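Local coordinates for transcriptional regulator (NtrC family) (Aquifex aeolicus, PDB 3DZD), which probably couples ATP hydrolysis by its AAA+ domain to the activation of sigma54-dependent transcription, under the control of a response-regulator receiver domain, at residues A[311-316]-A[328-333]; A[318-323]-A[356-361]; A[158-163]-A[300-305]; A[304-309]-A[337-342]. All coordinates share one frame; numbering follows the deposited sequence.

Interaction 1: A[311-316]-A[328-333]. With ADP (adenosine-5'-diphosphate), chain C.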
# COMPACT_ATOMS: atom_id res chain seq x y z
N LEU A 311 25.98 5.07 -11.43
CA LEU A 311 24.60 4.88 -11.80
C LEU A 311 24.46 3.82 -12.89
O LEU A 311 23.56 2.97 -12.84
CB LEU A 311 24.00 6.21 -12.24
CG LEU A 311 23.72 7.17 -11.08
CD1 LEU A 311 23.57 8.62 -11.53
CD2 LEU A 311 22.47 6.70 -10.32
N ALA A 312 25.36 3.87 -13.87
CA ALA A 312 25.34 2.90 -14.96
C ALA A 312 25.49 1.48 -14.43
O ALA A 312 24.79 0.57 -14.86
CB ALA A 312 26.45 3.22 -15.98
N GLU A 313 26.43 1.31 -13.51
CA GLU A 313 26.70 -0.00 -12.94
C GLU A 313 25.50 -0.46 -12.12
O GLU A 313 25.16 -1.64 -12.11
CB GLU A 313 27.97 0.04 -12.09
CG GLU A 313 29.23 0.20 -12.92
CD GLU A 313 30.46 0.51 -12.08
OE1 GLU A 313 30.32 1.02 -10.95
OE2 GLU A 313 31.58 0.23 -12.57
N TYR A 314 24.86 0.48 -11.44
CA TYR A 314 23.70 0.19 -10.62
C TYR A 314 22.53 -0.27 -11.50
O TYR A 314 21.80 -1.21 -11.15
CB TYR A 314 23.33 1.41 -9.78
CG TYR A 314 21.93 1.41 -9.19
CD1 TYR A 314 21.66 0.81 -7.96
CD2 TYR A 314 20.88 2.04 -9.84
CE1 TYR A 314 20.39 0.82 -7.42
CE2 TYR A 314 19.61 2.05 -9.31
CZ TYR A 314 19.37 1.44 -8.11
OH TYR A 314 18.10 1.48 -7.60
N PHE A 315 22.35 0.39 -12.64
CA PHE A 315 21.25 0.04 -13.54
C PHE A 315 21.56 -1.25 -14.30
O PHE A 315 20.70 -2.10 -14.47
CB PHE A 315 20.93 1.20 -14.50
CG PHE A 315 20.28 2.39 -13.83
CD1 PHE A 315 19.13 2.23 -13.06
CD2 PHE A 315 20.83 3.66 -13.97
CE1 PHE A 315 18.54 3.33 -12.43
CE2 PHE A 315 20.23 4.76 -13.35
CZ PHE A 315 19.10 4.59 -12.58
N LEU A 316 22.81 -1.38 -14.75
CA LEU A 316 23.24 -2.57 -15.47
C LEU A 316 23.02 -3.83 -14.64
O LEU A 316 22.58 -4.84 -15.15
CB LEU A 316 24.71 -2.44 -15.86
CG LEU A 316 25.31 -3.63 -16.61
CD1 LEU A 316 24.69 -3.76 -18.00
CD2 LEU A 316 26.83 -3.49 -16.71
N PHE A 328 27.32 -8.21 -16.92
CA PHE A 328 27.44 -7.53 -15.64
C PHE A 328 28.56 -6.51 -15.53
O PHE A 328 28.64 -5.78 -14.54
CB PHE A 328 27.50 -8.54 -14.50
CG PHE A 328 26.19 -9.19 -14.21
CD1 PHE A 328 25.27 -8.56 -13.37
CD2 PHE A 328 25.85 -10.40 -14.79
CE1 PHE A 328 24.05 -9.14 -13.11
CE2 PHE A 328 24.63 -10.99 -14.53
CZ PHE A 328 23.73 -10.36 -13.69
N GLU A 329 29.43 -6.43 -16.54
CA GLU A 329 30.47 -5.42 -16.49
C GLU A 329 30.36 -4.43 -17.64
O GLU A 329 30.01 -4.80 -18.77
CB GLU A 329 31.86 -6.05 -16.47
CG GLU A 329 32.22 -6.82 -17.73
CD GLU A 329 33.71 -7.06 -17.87
OE1 GLU A 329 34.14 -8.22 -17.70
OE2 GLU A 329 34.44 -6.09 -18.15
N LEU A 330 30.66 -3.18 -17.33
CA LEU A 330 30.81 -2.14 -18.34
C LEU A 330 32.25 -2.14 -18.82
O LEU A 330 33.17 -2.10 -18.01
CB LEU A 330 30.50 -0.77 -17.74
CG LEU A 330 29.08 -0.50 -17.26
CD1 LEU A 330 29.01 0.82 -16.49
CD2 LEU A 330 28.13 -0.52 -18.45
N SER A 331 32.44 -2.16 -20.13
CA SER A 331 33.78 -2.10 -20.68
C SER A 331 34.40 -0.77 -20.31
O SER A 331 33.69 0.21 -20.06
CB SER A 331 33.76 -2.27 -22.20
OG SER A 331 33.44 -1.06 -22.85
N GLU A 332 35.72 -0.71 -20.28
CA GLU A 332 36.40 0.55 -20.03
C GLU A 332 36.04 1.55 -21.12
O GLU A 332 35.90 2.74 -20.86
CB GLU A 332 37.92 0.36 -19.96
CG GLU A 332 38.41 0.03 -18.56
CD GLU A 332 37.95 1.06 -17.54
OE1 GLU A 332 38.18 2.27 -17.78
OE2 GLU A 332 37.35 0.66 -16.52
N GLU A 333 35.88 1.04 -22.34
CA GLU A 333 35.47 1.86 -23.46
C GLU A 333 34.12 2.52 -23.18
O GLU A 333 33.95 3.72 -23.41
CB GLU A 333 35.38 1.02 -24.74
CG GLU A 333 36.71 0.85 -25.46
CD GLU A 333 37.73 0.02 -24.68
OE1 GLU A 333 37.33 -0.82 -23.85
OE2 GLU A 333 38.95 0.22 -24.92
PB ADP C . 12.68 13.63 -11.69
O1B ADP C . 11.81 13.23 -10.51
O2B ADP C . 11.92 14.16 -12.89
O3B ADP C . 13.83 14.52 -11.33
PA ADP C . 13.12 10.76 -11.76
O1A ADP C . 13.84 10.45 -10.48
O2A ADP C . 11.63 10.50 -11.80
O3A ADP C . 13.45 12.29 -12.20
O5' ADP C . 13.80 9.90 -12.95
C5' ADP C . 14.99 9.17 -12.72
C4' ADP C . 14.79 7.68 -12.88
O4' ADP C . 16.01 7.07 -12.47
C3' ADP C . 13.77 7.17 -11.89
O3' ADP C . 13.32 5.88 -12.31
C2' ADP C . 14.53 6.95 -10.61
O2' ADP C . 14.04 5.74 -10.04
C1' ADP C . 15.95 6.72 -11.08
N9 ADP C . 16.92 7.56 -10.35
C8 ADP C . 17.03 8.90 -10.44
N7 ADP C . 18.03 9.37 -9.68
C5 ADP C . 18.59 8.31 -9.07
C6 ADP C . 19.70 8.11 -8.11
N6 ADP C . 20.42 9.17 -7.65
N1 ADP C . 19.97 6.85 -7.72
C2 ADP C . 19.26 5.81 -8.18
N3 ADP C . 18.23 5.91 -9.05
C4 ADP C . 17.86 7.12 -9.52
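L330 reaches from the loop ahead of helix 332-339 to the flank of helix 307-322, its two methyls parted between successive turns. CD1 rests on A312 CB at 3.5 Å and on the aliphatic CG of E313 at 3.6 Å, while CD2 meets L316 CD2 at 3.7 Å. Alanine suits position 312 because its lone methyl lets the leucine branch come close to the helix backbone. L316 answers from the next turn: with its CG anti to the backbone N (chi1 179°), CD2 is carried over the chain of the loop, 3.6 Å from F328 O. Both segments belong to the AAA+ lid, a small helical domain that borders the nucleotide. A valine in place of L330 would probably fail to span both turns, opening a gap beside A312 or L316. The opposite flank of helix 307-322 faces the bound ADP. There L311 CD2 lies 3.6 Å from adenine N1, Y314 CE2 is 3.9 Å from C2 of the base, and F315 CZ stands 3.9 Å from N3. Y314 CD2 sits over one face of the F315 ring, offset toward its rim, and K351 of helix 346-359 touches F315 and bonds to ADP.

Interaction 2: A[318-323]-A[356-361]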
# COMPACT_ATOMS: atom_id res chain seq x y z
N LYS A 318 20.91 -4.12 -11.92
CA LYS A 318 19.50 -4.26 -11.61
C LYS A 318 18.71 -4.87 -12.76
O LYS A 318 17.81 -5.70 -12.54
CB LYS A 318 18.92 -2.91 -11.20
CG LYS A 318 17.41 -2.86 -11.19
CD LYS A 318 16.92 -1.70 -10.34
CE LYS A 318 15.68 -1.08 -10.95
NZ LYS A 318 15.96 -0.73 -12.38
N PHE A 319 19.04 -4.47 -13.99
CA PHE A 319 18.33 -4.95 -15.16
C PHE A 319 18.81 -6.34 -15.59
O PHE A 319 17.99 -7.22 -15.84
CB PHE A 319 18.41 -3.95 -16.32
CG PHE A 319 17.67 -2.68 -16.06
CD1 PHE A 319 16.38 -2.70 -15.55
CD2 PHE A 319 18.27 -1.44 -16.31
CE1 PHE A 319 15.70 -1.52 -15.29
CE2 PHE A 319 17.59 -0.27 -16.07
CZ PHE A 319 16.31 -0.30 -15.56
N ALA A 320 20.13 -6.51 -15.68
CA ALA A 320 20.70 -7.81 -16.04
C ALA A 320 20.19 -8.92 -15.13
O ALA A 320 19.93 -10.04 -15.58
CB ALA A 320 22.23 -7.75 -16.01
N LYS A 321 20.04 -8.61 -13.85
CA LYS A 321 19.50 -9.56 -12.90
C LYS A 321 18.03 -9.79 -13.21
O LYS A 321 17.55 -10.93 -13.24
CB LYS A 321 19.65 -9.02 -11.47
CG LYS A 321 19.80 -10.08 -10.39
CD LYS A 321 21.20 -10.68 -10.38
CE LYS A 321 21.38 -11.72 -9.26
NZ LYS A 321 20.78 -13.05 -9.59
N GLU A 322 17.31 -8.71 -13.48
CA GLU A 322 15.86 -8.76 -13.62
C GLU A 322 15.38 -9.29 -14.97
O GLU A 322 14.30 -9.87 -15.06
CB GLU A 322 15.26 -7.38 -13.34
CG GLU A 322 13.77 -7.30 -13.58
CD GLU A 322 13.27 -5.87 -13.49
OE1 GLU A 322 12.08 -5.64 -13.81
OE2 GLU A 322 14.06 -4.97 -13.10
N TYR A 323 16.17 -9.11 -16.01
CA TYR A 323 15.83 -9.63 -17.34
C TYR A 323 16.67 -10.86 -17.68
O TYR A 323 16.94 -11.15 -18.85
CB TYR A 323 16.02 -8.55 -18.42
CG TYR A 323 15.28 -7.26 -18.18
CD1 TYR A 323 14.22 -7.21 -17.28
CD2 TYR A 323 15.61 -6.10 -18.87
CE1 TYR A 323 13.53 -6.04 -17.05
CE2 TYR A 323 14.92 -4.91 -18.65
CZ TYR A 323 13.88 -4.89 -17.73
OH TYR A 323 13.17 -3.73 -17.49
N ARG A 356 18.05 -0.40 -22.26
CA ARG A 356 18.06 -0.75 -23.66
C ARG A 356 19.23 -1.70 -23.91
O ARG A 356 19.05 -2.79 -24.45
CB ARG A 356 18.22 0.51 -24.49
CG ARG A 356 18.55 0.28 -25.95
CD ARG A 356 17.29 0.15 -26.79
NE ARG A 356 17.64 0.17 -28.21
CZ ARG A 356 16.91 -0.40 -29.17
NH1 ARG A 356 15.79 -1.05 -28.87
NH2 ARG A 356 17.33 -0.33 -30.42
N ALA A 357 20.41 -1.29 -23.47
CA ALA A 357 21.61 -2.11 -23.63
C ALA A 357 21.40 -3.55 -23.17
O ALA A 357 21.85 -4.48 -23.83
CB ALA A 357 22.76 -1.47 -22.88
N VAL A 358 20.72 -3.72 -22.04
CA VAL A 358 20.52 -5.02 -21.43
C VAL A 358 19.48 -5.85 -22.18
O VAL A 358 19.60 -7.07 -22.29
CB VAL A 358 20.07 -4.87 -19.96
CG1 VAL A 358 19.78 -6.24 -19.34
CG2 VAL A 358 21.13 -4.13 -19.15
N ILE A 359 18.46 -5.17 -22.69
CA ILE A 359 17.41 -5.82 -23.46
C ILE A 359 17.97 -6.48 -24.73
O ILE A 359 17.54 -7.55 -25.13
CB ILE A 359 16.27 -4.83 -23.79
CG1 ILE A 359 15.36 -4.66 -22.57
CG2 ILE A 359 15.47 -5.29 -25.00
CD1 ILE A 359 14.43 -3.45 -22.61
N LEU A 360 18.97 -5.84 -25.33
CA LEU A 360 19.68 -6.37 -26.48
C LEU A 360 21.02 -6.99 -26.07
O LEU A 360 22.00 -6.89 -26.80
CB LEU A 360 19.99 -5.22 -27.45
CG LEU A 360 18.87 -4.19 -27.62
CD1 LEU A 360 19.27 -3.06 -28.60
CD2 LEU A 360 17.58 -4.89 -28.08
N CYS A 361 21.07 -7.61 -24.91
CA CYS A 361 22.35 -7.92 -24.28
C CYS A 361 23.22 -8.98 -24.96
O CYS A 361 22.77 -9.69 -25.86
CB CYS A 361 22.14 -8.32 -22.83
SG CYS A 361 23.62 -8.15 -21.84
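A320 and V358 bring the backbones of helices 307-322 and 346-359 closest, their CA atoms 6.1 Å apart, and Y323 with I359 follows at 7.4 Å where both helices are ending. This is the packing of the first helix of the AAA+ lid against its last, near their C-terminal ends, and no hydrogen bond joins the two segments. V358 carries most of the contact from its helix. Its beta-branched side chain is compact enough to sit directly against a helix backbone: CG1 lies 3.7 Å from A320 N, and CG2 is 3.9 Å from F319 CB. A320 suits the near approach because a methyl adds little bulk; a neighbouring F328 side chain rests on it. F319 begins by pointing at V358, but its CG stands anti to the carbonyl carbon (chi1 -68°), which turns the ring away to lie against K351 and E355 of helix 346-359.

Y323, the first residue beyond the helix, meets the other helix through its CD2 and CE2 atoms. It crosses V358 at about a right angle and I359 obliquely. Its hydroxyl is hydrogen-bonded to E355, which pins the far end of the ring, and R348 of the second subunit makes a cation-pi contact with the same ring. Thus an aromatic that can combine apolar packing with a polar tip serves both the lid and the subunit boundary. At the end of segment 356-361, C361 is tied to C327 by a disulfide. The I359 branch that meets the tyrosine is CG1, 4.0 Å from Y323 CE2.

Interaction 3: A[158-163]-A[300-305]. With ADP (adenosine-5'-diphosphate), chain C.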
# COMPACT_ATOMS: atom_id res chain seq x y z
N THR A 158 14.60 22.02 -6.60
CA THR A 158 14.89 22.51 -7.95
C THR A 158 15.90 21.62 -8.66
O THR A 158 16.84 21.10 -8.06
CB THR A 158 15.41 23.97 -7.95
OG1 THR A 158 14.47 24.82 -7.29
CG2 THR A 158 15.61 24.48 -9.39
N GLY A 159 15.70 21.42 -9.95
CA GLY A 159 16.59 20.56 -10.70
C GLY A 159 16.03 20.32 -12.08
O GLY A 159 14.83 20.48 -12.29
N GLU A 160 16.89 19.94 -13.01
CA GLU A 160 16.46 19.61 -14.35
C GLU A 160 15.65 18.32 -14.34
O GLU A 160 15.59 17.61 -13.33
CB GLU A 160 17.67 19.45 -15.27
CG GLU A 160 18.40 20.74 -15.55
CD GLU A 160 19.49 20.58 -16.61
OE1 GLU A 160 19.77 19.42 -16.99
OE2 GLU A 160 20.05 21.61 -17.05
N SER A 161 15.03 18.02 -15.48
CA SER A 161 14.20 16.83 -15.59
C SER A 161 15.04 15.59 -15.42
O SER A 161 16.17 15.53 -15.91
CB SER A 161 13.48 16.80 -16.93
OG SER A 161 12.67 17.95 -17.08
N GLY A 162 14.49 14.60 -14.73
CA GLY A 162 15.16 13.34 -14.52
C GLY A 162 16.38 13.39 -13.63
O GLY A 162 17.28 12.57 -13.79
N THR A 163 16.44 14.33 -12.69
CA THR A 163 17.58 14.38 -11.76
C THR A 163 17.33 13.72 -10.40
O THR A 163 18.17 13.79 -9.51
CB THR A 163 18.06 15.82 -11.52
OG1 THR A 163 16.95 16.61 -11.13
CG2 THR A 163 18.66 16.40 -12.78
N PRO A 300 22.58 18.81 -12.43
CA PRO A 300 22.46 17.91 -13.57
C PRO A 300 23.45 16.76 -13.45
O PRO A 300 24.48 16.87 -12.77
CB PRO A 300 22.83 18.78 -14.77
CG PRO A 300 22.69 20.19 -14.29
CD PRO A 300 22.98 20.17 -12.84
N LEU A 301 23.13 15.66 -14.12
CA LEU A 301 23.98 14.48 -14.10
C LEU A 301 25.40 14.80 -14.58
O LEU A 301 26.37 14.30 -14.01
CB LEU A 301 23.34 13.37 -14.94
CG LEU A 301 24.16 12.11 -15.18
CD1 LEU A 301 24.68 11.52 -13.89
CD2 LEU A 301 23.31 11.09 -15.96
N ARG A 302 25.52 15.64 -15.62
CA ARG A 302 26.83 16.02 -16.16
C ARG A 302 27.67 16.87 -15.19
O ARG A 302 28.83 17.17 -15.48
CB ARG A 302 26.66 16.78 -17.48
CG ARG A 302 26.03 18.13 -17.31
CD ARG A 302 25.46 18.67 -18.60
NE ARG A 302 24.78 19.95 -18.42
CZ ARG A 302 23.47 20.08 -18.18
NH1 ARG A 302 22.69 19.01 -18.07
NH2 ARG A 302 22.95 21.29 -18.04
N GLU A 303 27.09 17.27 -14.06
CA GLU A 303 27.84 18.01 -13.05
C GLU A 303 28.27 17.11 -11.91
O GLU A 303 28.75 17.59 -10.89
CB GLU A 303 27.03 19.19 -12.49
CG GLU A 303 26.93 20.39 -13.41
CD GLU A 303 26.24 21.58 -12.75
OE1 GLU A 303 26.40 21.79 -11.51
OE2 GLU A 303 25.54 22.33 -13.47
N ARG A 304 28.09 15.80 -12.08
CA ARG A 304 28.25 14.87 -10.95
C ARG A 304 29.46 13.95 -11.06
O ARG A 304 29.54 12.92 -10.38
CB ARG A 304 26.99 14.04 -10.77
CG ARG A 304 25.77 14.88 -10.52
CD ARG A 304 24.68 14.03 -9.94
NE ARG A 304 23.38 14.67 -10.04
CZ ARG A 304 22.22 14.03 -9.88
NH1 ARG A 304 22.24 12.73 -9.60
NH2 ARG A 304 21.07 14.69 -9.98
N GLY A 305 30.41 14.35 -11.90
CA GLY A 305 31.65 13.62 -12.02
C GLY A 305 31.40 12.21 -12.47
O GLY A 305 30.79 11.97 -13.53
PB ADP C . 12.68 13.63 -11.69
O1B ADP C . 11.81 13.23 -10.51
O2B ADP C . 11.92 14.16 -12.89
O3B ADP C . 13.83 14.52 -11.33
PA ADP C . 13.12 10.76 -11.76
O1A ADP C . 13.84 10.45 -10.48
O2A ADP C . 11.63 10.50 -11.80
O3A ADP C . 13.45 12.29 -12.20
O5' ADP C . 13.80 9.90 -12.95
C5' ADP C . 14.99 9.17 -12.72
C4' ADP C . 14.79 7.68 -12.88
O4' ADP C . 16.01 7.07 -12.47
C3' ADP C . 13.77 7.17 -11.89
O3' ADP C . 13.32 5.88 -12.31
C2' ADP C . 14.53 6.95 -10.61
O2' ADP C . 14.04 5.74 -10.04
C1' ADP C . 15.95 6.72 -11.08
N9 ADP C . 16.92 7.56 -10.35
C8 ADP C . 17.03 8.90 -10.44
N7 ADP C . 18.03 9.37 -9.68
C5 ADP C . 18.59 8.31 -9.07
C6 ADP C . 19.70 8.11 -8.11
N6 ADP C . 20.42 9.17 -7.65
N1 ADP C . 19.97 6.85 -7.72
C2 ADP C . 19.26 5.81 -8.18
N3 ADP C . 18.23 5.91 -9.05
C4 ADP C . 17.86 7.12 -9.52
O HOH W 1 19.55 11.78 -8.87
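E160 and R302 meet end-on in a paired salt bridge: R302 NH1 donates to E160 OE1 and NH2 to OE2, each at 3.1 Å and nearly straight. Both oxygens are approached on their syn side, with the carboxylate and guanidinium planes 33° apart. P300 CB lies over one face of the guanidinium, offset toward its rim. Nearer the nucleotide, R304 NH2 bonds to T163 O at 3.1 Å, in the carbonyl plane and on a lone pair, and P299 O takes a further bond from that nitrogen. A water accepts from R304 NH1 and ADP N6; its 2.5 Å approach to T163 O is short enough to leave that bond in some doubt. The loop itself is the P-loop (Walker A), following strand 155-158; G162 can take the positive phi its turn needs, and its N bonds to ADP O2B at 3.2 Å. T163 OG1 folds back to E160 O at 2.8 Å, steadying the turn, and N346 ND2 holds E160 OE1 from outside. An alanine replacing E160 would probably leave R302 without its carboxylate partner and N346 without one acceptor. The salt bridge and direct R304-T163 bond, with the water a less certain third link, connect nucleotide-binding loop and lid, so each is likely to feel the other's position.

Interaction 4: A[304-309]-A[337-342]; sequences RGKDVI and YLMKQE
Apolar contacts dominate between V308 and I309 on one side and L338 and M339, a selenomethionine, on the other. V308 spreads its two methyls: CG1 faces M339 SE at 3.2 Å, a close approach, whereas CG2 lies 3.8 Å from L338 CB. A branched valine fits here because it offers a methyl to each neighbour from a short stem. I309 bends so that its terminal CD1 falls between them, 4.0 Å from L338 CD1 and 4.1 Å from M339 CG, crossing the M339 chain at about a right angle. The long, flexible M339 folds at chi2 (-80°) and chi3 (-67°), which lays its selenium over the start of the other segment; its CE methyl touches the aliphatic K306 CG at 3.9 Å. In this way the first turn of helix 307-322 packs on the last turn of helix 332-339 within the all-helical AAA+ lid.

One contact involves a polar group: M339 SE is 3.5 Å from G305 O. G305 adopts a positive phi in the type II' turn from R304 to D307, a conformation glycine accommodates easily. No hydrogen bond joins the two segments; within 337-342, Q341 NE2 donates to Y337 O, which K340 N reaches from the opposite face of the carbonyl plane, and D307 OD1 turns outward to the backbone N atoms of E134 and H135.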
# COMPACT_ATOMS: atom_id res chain seq x y z
N ARG A 304 28.09 15.80 -12.08
CA ARG A 304 28.25 14.87 -10.95
C ARG A 304 29.46 13.95 -11.06
O ARG A 304 29.54 12.92 -10.38
CB ARG A 304 26.99 14.04 -10.77
CG ARG A 304 25.77 14.88 -10.52
CD ARG A 304 24.68 14.03 -9.94
NE ARG A 304 23.38 14.67 -10.04
CZ ARG A 304 22.22 14.03 -9.88
NH1 ARG A 304 22.24 12.73 -9.60
NH2 ARG A 304 21.07 14.69 -9.98
N GLY A 305 30.41 14.35 -11.90
CA GLY A 305 31.65 13.62 -12.02
C GLY A 305 31.40 12.21 -12.47
O GLY A 305 30.79 11.97 -13.53
N LYS A 306 31.87 11.26 -11.67
CA LYS A 306 31.82 9.85 -12.02
C LYS A 306 30.58 9.14 -11.48
O LYS A 306 30.47 7.91 -11.55
CB LYS A 306 33.12 9.17 -11.57
CG LYS A 306 34.27 9.38 -12.57
CD LYS A 306 35.63 9.49 -11.89
CE LYS A 306 36.38 8.17 -11.88
NZ LYS A 306 36.73 7.74 -13.26
N ASP A 307 29.63 9.90 -10.95
CA ASP A 307 28.36 9.32 -10.57
C ASP A 307 27.73 8.65 -11.78
O ASP A 307 26.97 7.71 -11.64
CB ASP A 307 27.41 10.38 -10.02
CG ASP A 307 27.65 10.69 -8.55
OD1 ASP A 307 28.51 10.03 -7.91
OD2 ASP A 307 26.96 11.59 -8.03
N VAL A 308 28.06 9.13 -12.98
CA VAL A 308 27.48 8.58 -14.20
C VAL A 308 27.83 7.09 -14.33
O VAL A 308 27.00 6.28 -14.75
CB VAL A 308 27.90 9.37 -15.47
CG1 VAL A 308 29.39 9.61 -15.48
CG2 VAL A 308 27.47 8.64 -16.72
N ILE A 309 29.05 6.74 -13.94
CA ILE A 309 29.47 5.34 -13.92
C ILE A 309 28.82 4.55 -12.80
O ILE A 309 28.39 3.41 -13.00
CB ILE A 309 30.98 5.22 -13.75
CG1 ILE A 309 31.71 6.03 -14.82
CG2 ILE A 309 31.37 3.76 -13.79
CD1 ILE A 309 31.13 5.86 -16.20
N TYR A 337 32.86 6.47 -22.85
CA TYR A 337 31.77 6.99 -23.66
C TYR A 337 30.71 7.72 -22.84
O TYR A 337 30.24 8.78 -23.24
CB TYR A 337 31.11 5.85 -24.44
CG TYR A 337 29.84 6.24 -25.16
CD1 TYR A 337 29.87 6.71 -26.47
CD2 TYR A 337 28.60 6.13 -24.54
CE1 TYR A 337 28.71 7.06 -27.14
CE2 TYR A 337 27.43 6.48 -25.21
CZ TYR A 337 27.50 6.95 -26.51
OH TYR A 337 26.35 7.31 -27.18
N LEU A 338 30.31 7.13 -21.71
CA LEU A 338 29.30 7.73 -20.84
C LEU A 338 29.76 9.11 -20.33
O LEU A 338 28.99 10.08 -20.32
CB LEU A 338 28.99 6.82 -19.65
CG LEU A 338 28.37 5.44 -19.94
CD1 LEU A 338 28.32 4.59 -18.68
CD2 LEU A 338 26.97 5.57 -20.53
N MSE A 339 31.03 9.19 -19.94
CA MSE A 339 31.59 10.41 -19.38
C MSE A 339 31.65 11.55 -20.38
O MSE A 339 31.86 12.71 -20.01
CB MSE A 339 32.99 10.12 -18.83
CG MSE A 339 32.98 9.19 -17.64
SE MSE A 339 32.53 10.17 -16.03
CE MSE A 339 34.13 11.27 -15.93
N LYS A 340 31.47 11.23 -21.66
CA LYS A 340 31.55 12.25 -22.69
C LYS A 340 30.18 12.75 -23.10
O LYS A 340 30.07 13.64 -23.94
CB LYS A 340 32.31 11.70 -23.91
CG LYS A 340 33.81 11.52 -23.67
CD LYS A 340 34.38 10.38 -24.50
CE LYS A 340 34.39 10.69 -25.98
NZ LYS A 340 34.81 9.50 -26.79
N GLN A 341 29.14 12.20 -22.50
CA GLN A 341 27.78 12.59 -22.85
C GLN A 341 27.29 13.78 -22.03
O GLN A 341 27.74 14.01 -20.91
CB GLN A 341 26.81 11.40 -22.74
CG GLN A 341 27.26 10.19 -23.56
CD GLN A 341 27.54 10.54 -25.02
OE1 GLN A 341 26.63 10.94 -25.75
NE2 GLN A 341 28.80 10.37 -25.44
N GLU A 342 26.36 14.54 -22.61
CA GLU A 342 25.74 15.67 -21.94
C GLU A 342 24.61 15.28 -20.99
O GLU A 342 24.44 15.89 -19.94
CB GLU A 342 25.23 16.66 -22.98
CG GLU A 342 26.34 17.45 -23.61
CD GLU A 342 26.94 18.42 -22.62
OE1 GLU A 342 26.14 19.14 -21.98
OE2 GLU A 342 28.18 18.45 -22.48

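How the interactions relate
From the N terminus, interaction 3 comes first: it returns from the loop after strand 155-158 to residues 300-305, closing a long loop that holds most of the ATPase core and tying the P-loop to the entry of the lid. Interaction 4 starts on that same stretch, sharing R304 and G305, and joins the beginning of helix 307-322 to the end of helix 332-339. Interaction 1 lies within its span, closing a shorter loop between those elements; A312 CB touches L338 CD1 between the two. Interaction 2 crosses both interactions 1 and 4, carrying helix 307-322 on to helix 346-359. Interactions 1 and 3 each touch ADP.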